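Side-chain contact in adenosylmethionine-8-amino-7-oxononanoate aminotransferase (Methanocaldococcus jannaschii, PDB 6ZHK), which probably transfers the amino group of S-adenosyl-L-methionine to 8-amino-7-oxononanoate in biotin biosynthesis, using pyridoxal 5'-phosphate: residues Asn321-Glu326 with Lys331-Gly336. Sequence-based numbering, arbitrary orientation.
Sequences NQFLGE and KQLYHG
K331 reaches back to L324 and shows how a lysine can close a loop by gripping a backbone carbonyl instead of an acid. Its chain bends about CG-CD (chi3 70°), which brings NZ 2.6 Å from L324 O in a hydrogen bond whose donor lies 25° off the carbonyl plane; CE lies 3.3 Å from Q322 O. The carbonyls it meets belong to the type I turn N321–L324. G325 suits this path, since a side chain there would run into K331 CD. With an alanine here in place of the lysine, L324 O is likely to lose this donor and the turn to be less firmly held. At the other end of the residue, K331 N donates to a water that lies within hydrogen-bonding distance of E326 O and Q332 OE1, while K331 O lies 3.4 Å from F323 CD2, obliquely to the ring. Next along, L333, with CG anti to the backbone N (chi1 179°), sets CB 4.0 Å from F323 CD2 and CD1 near CE2. Both segments belong to the connection that follows helix 317-321 and leads to helix 343-358; F323 packs on Q135 and L139 of helix 122-140 and meets W22 of the second subunit edge-to-face, so the loop forms part of the dimer interface.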
loop_
_atom_site.group_PDB
_atom_site.type_symbol
_atom_site.label_atom_id
_atom_site.label_comp_id
_atom_site.label_asym_id
_atom_site.label_seq_id
_atom_site.Cartn_x
_atom_site.Cartn_y
_atom_site.Cartn_z
ATOM N N ASN A 321 11.522 -15.572 14.761
ATOM C CA ASN A 321 11.953 -16.965 14.833
ATOM C C ASN A 321 10.800 -17.959 14.849
ATOM O O ASN A 321 11.023 -19.109 14.474
ATOM C CB ASN A 321 12.768 -17.230 16.104
ATOM C CG ASN A 321 14.168 -16.657 16.034
ATOM O OD1 ASN A 321 14.668 -16.369 14.960
ATOM N ND2 ASN A 321 14.798 -16.398 17.180
ATOM N N GLN A 322 9.603 -17.561 15.318
ATOM C CA GLN A 322 8.452 -18.438 15.336
ATOM C C GLN A 322 8.091 -18.864 13.922
ATOM O O GLN A 322 7.476 -19.906 13.767
ATOM C CB GLN A 322 7.181 -17.792 15.926
ATOM C CG GLN A 322 7.019 -17.926 17.427
ATOM C CD GLN A 322 7.136 -19.314 18.036
ATOM O OE1 GLN A 322 6.656 -20.311 17.503
ATOM N NE2 GLN A 322 7.837 -19.391 19.144
ATOM N N PHE A 323 8.481 -18.088 12.886
ATOM C CA PHE A 323 8.044 -18.399 11.523
ATOM C C PHE A 323 9.084 -19.224 10.754
ATOM O O PHE A 323 8.927 -19.494 9.548
ATOM C CB PHE A 323 7.782 -17.111 10.736
ATOM C CG PHE A 323 6.673 -16.271 11.312
ATOM C CD1 PHE A 323 6.870 -15.506 12.450
ATOM C CD2 PHE A 323 5.429 -16.249 10.691
ATOM C CE1 PHE A 323 5.822 -14.721 12.936
ATOM C CE2 PHE A 323 4.362 -15.491 11.197
ATOM C CZ PHE A 323 4.547 -14.723 12.335
ATOM N N LEU A 324 10.117 -19.673 11.466
ATOM C CA LEU A 324 11.149 -20.543 10.885
ATOM C C LEU A 324 10.700 -21.997 10.961
ATOM O O LEU A 324 10.203 -22.445 12.012
ATOM C CB LEU A 324 12.439 -20.358 11.710
ATOM C CG LEU A 324 13.051 -18.976 11.611
ATOM C CD1 LEU A 324 14.280 -18.826 12.542
ATOM C CD2 LEU A 324 13.436 -18.656 10.177
ATOM N N GLY A 325 11.036 -22.743 9.905
ATOM C CA GLY A 325 10.775 -24.175 9.829
ATOM C C GLY A 325 11.054 -24.716 8.425
ATOM O O GLY A 325 11.563 -24.004 7.574
ATOM N N GLU A 326 10.673 -25.970 8.163
ATOM C CA GLU A 326 10.885 -26.532 6.846
ATOM C C GLU A 326 9.768 -26.011 5.951
ATOM O O GLU A 326 8.681 -25.719 6.441
ATOM C CB GLU A 326 10.811 -28.049 6.975
ATOM C CG GLU A 326 12.130 -28.568 7.512
ATOM C CD GLU A 326 12.236 -30.060 7.272
ATOM O OE1 GLU A 326 12.229 -30.503 6.074
ATOM O OE2 GLU A 326 12.274 -30.785 8.281
ATOM N N LYS A 331 4.919 -22.586 7.804
ATOM C CA LYS A 331 4.961 -21.643 8.909
ATOM C C LYS A 331 5.371 -20.221 8.472
ATOM O O LYS A 331 5.395 -19.336 9.308
ATOM C CB LYS A 331 6.011 -22.068 9.931
ATOM C CG LYS A 331 5.636 -23.364 10.629
ATOM C CD LYS A 331 6.752 -23.894 11.468
ATOM C CE LYS A 331 6.982 -23.022 12.674
ATOM N NZ LYS A 331 8.210 -23.425 13.404
ATOM N N GLN A 332 5.755 -20.048 7.218
ATOM C CA GLN A 332 6.248 -18.751 6.736
ATOM C C GLN A 332 5.090 -17.760 6.705
ATOM O O GLN A 332 3.921 -18.163 6.654
ATOM C CB GLN A 332 6.927 -18.856 5.366
ATOM C CG GLN A 332 6.018 -19.256 4.163
ATOM C CD GLN A 332 6.101 -20.753 3.926
ATOM O OE1 GLN A 332 5.882 -21.558 4.834
ATOM N NE2 GLN A 332 6.409 -21.140 2.688
ATOM N N LEU A 333 5.451 -16.465 6.755
ATOM C CA LEU A 333 4.432 -15.417 6.714
ATOM C C LEU A 333 4.081 -15.223 5.239
ATOM O O LEU A 333 4.911 -14.757 4.423
ATOM C CB LEU A 333 5.071 -14.159 7.269
ATOM C CG LEU A 333 4.106 -12.955 7.260
ATOM C CD1 LEU A 333 2.925 -13.224 8.144
ATOM C CD2 LEU A 333 4.809 -11.695 7.792
ATOM N N TYR A 334 2.888 -15.674 4.871
ATOM C CA TYR A 334 2.518 -15.603 3.472
ATOM C C TYR A 334 1.975 -14.188 3.182
ATOM O O TYR A 334 0.792 -13.989 2.932
ATOM C CB TYR A 334 1.444 -16.655 3.177
ATOM C CG TYR A 334 1.915 -18.093 3.119
ATOM C CD1 TYR A 334 2.708 -18.579 2.075
ATOM C CD2 TYR A 334 1.535 -18.990 4.099
ATOM C CE1 TYR A 334 3.165 -19.896 2.043
ATOM C CE2 TYR A 334 2.008 -20.300 4.097
ATOM C CZ TYR A 334 2.790 -20.764 3.053
ATOM O OH TYR A 334 3.167 -22.087 3.019
ATOM N N HIS A 335 2.881 -13.205 3.129
ATOM C CA HIS A 335 2.483 -11.812 2.940
ATOM C C HIS A 335 3.594 -11.197 2.095
ATOM O O HIS A 335 4.765 -11.552 2.216
ATOM C CB HIS A 335 2.460 -11.073 4.295
ATOM C CG HIS A 335 1.791 -9.759 4.188
ATOM N ND1 HIS A 335 0.506 -9.571 4.608
ATOM C CD2 HIS A 335 2.194 -8.582 3.652
ATOM C CE1 HIS A 335 0.154 -8.315 4.386
ATOM N NE2 HIS A 335 1.168 -7.718 3.809
ATOM N N GLY A 336 3.223 -10.267 1.239
ATOM C CA GLY A 336 4.236 -9.481 0.546
ATOM C C GLY A 336 3.709 -9.068 -0.804
ATOM O O GLY A 336 3.538 -9.938 -1.640
HETATM O O HOH W 1 7.430 -23.311 6.290
#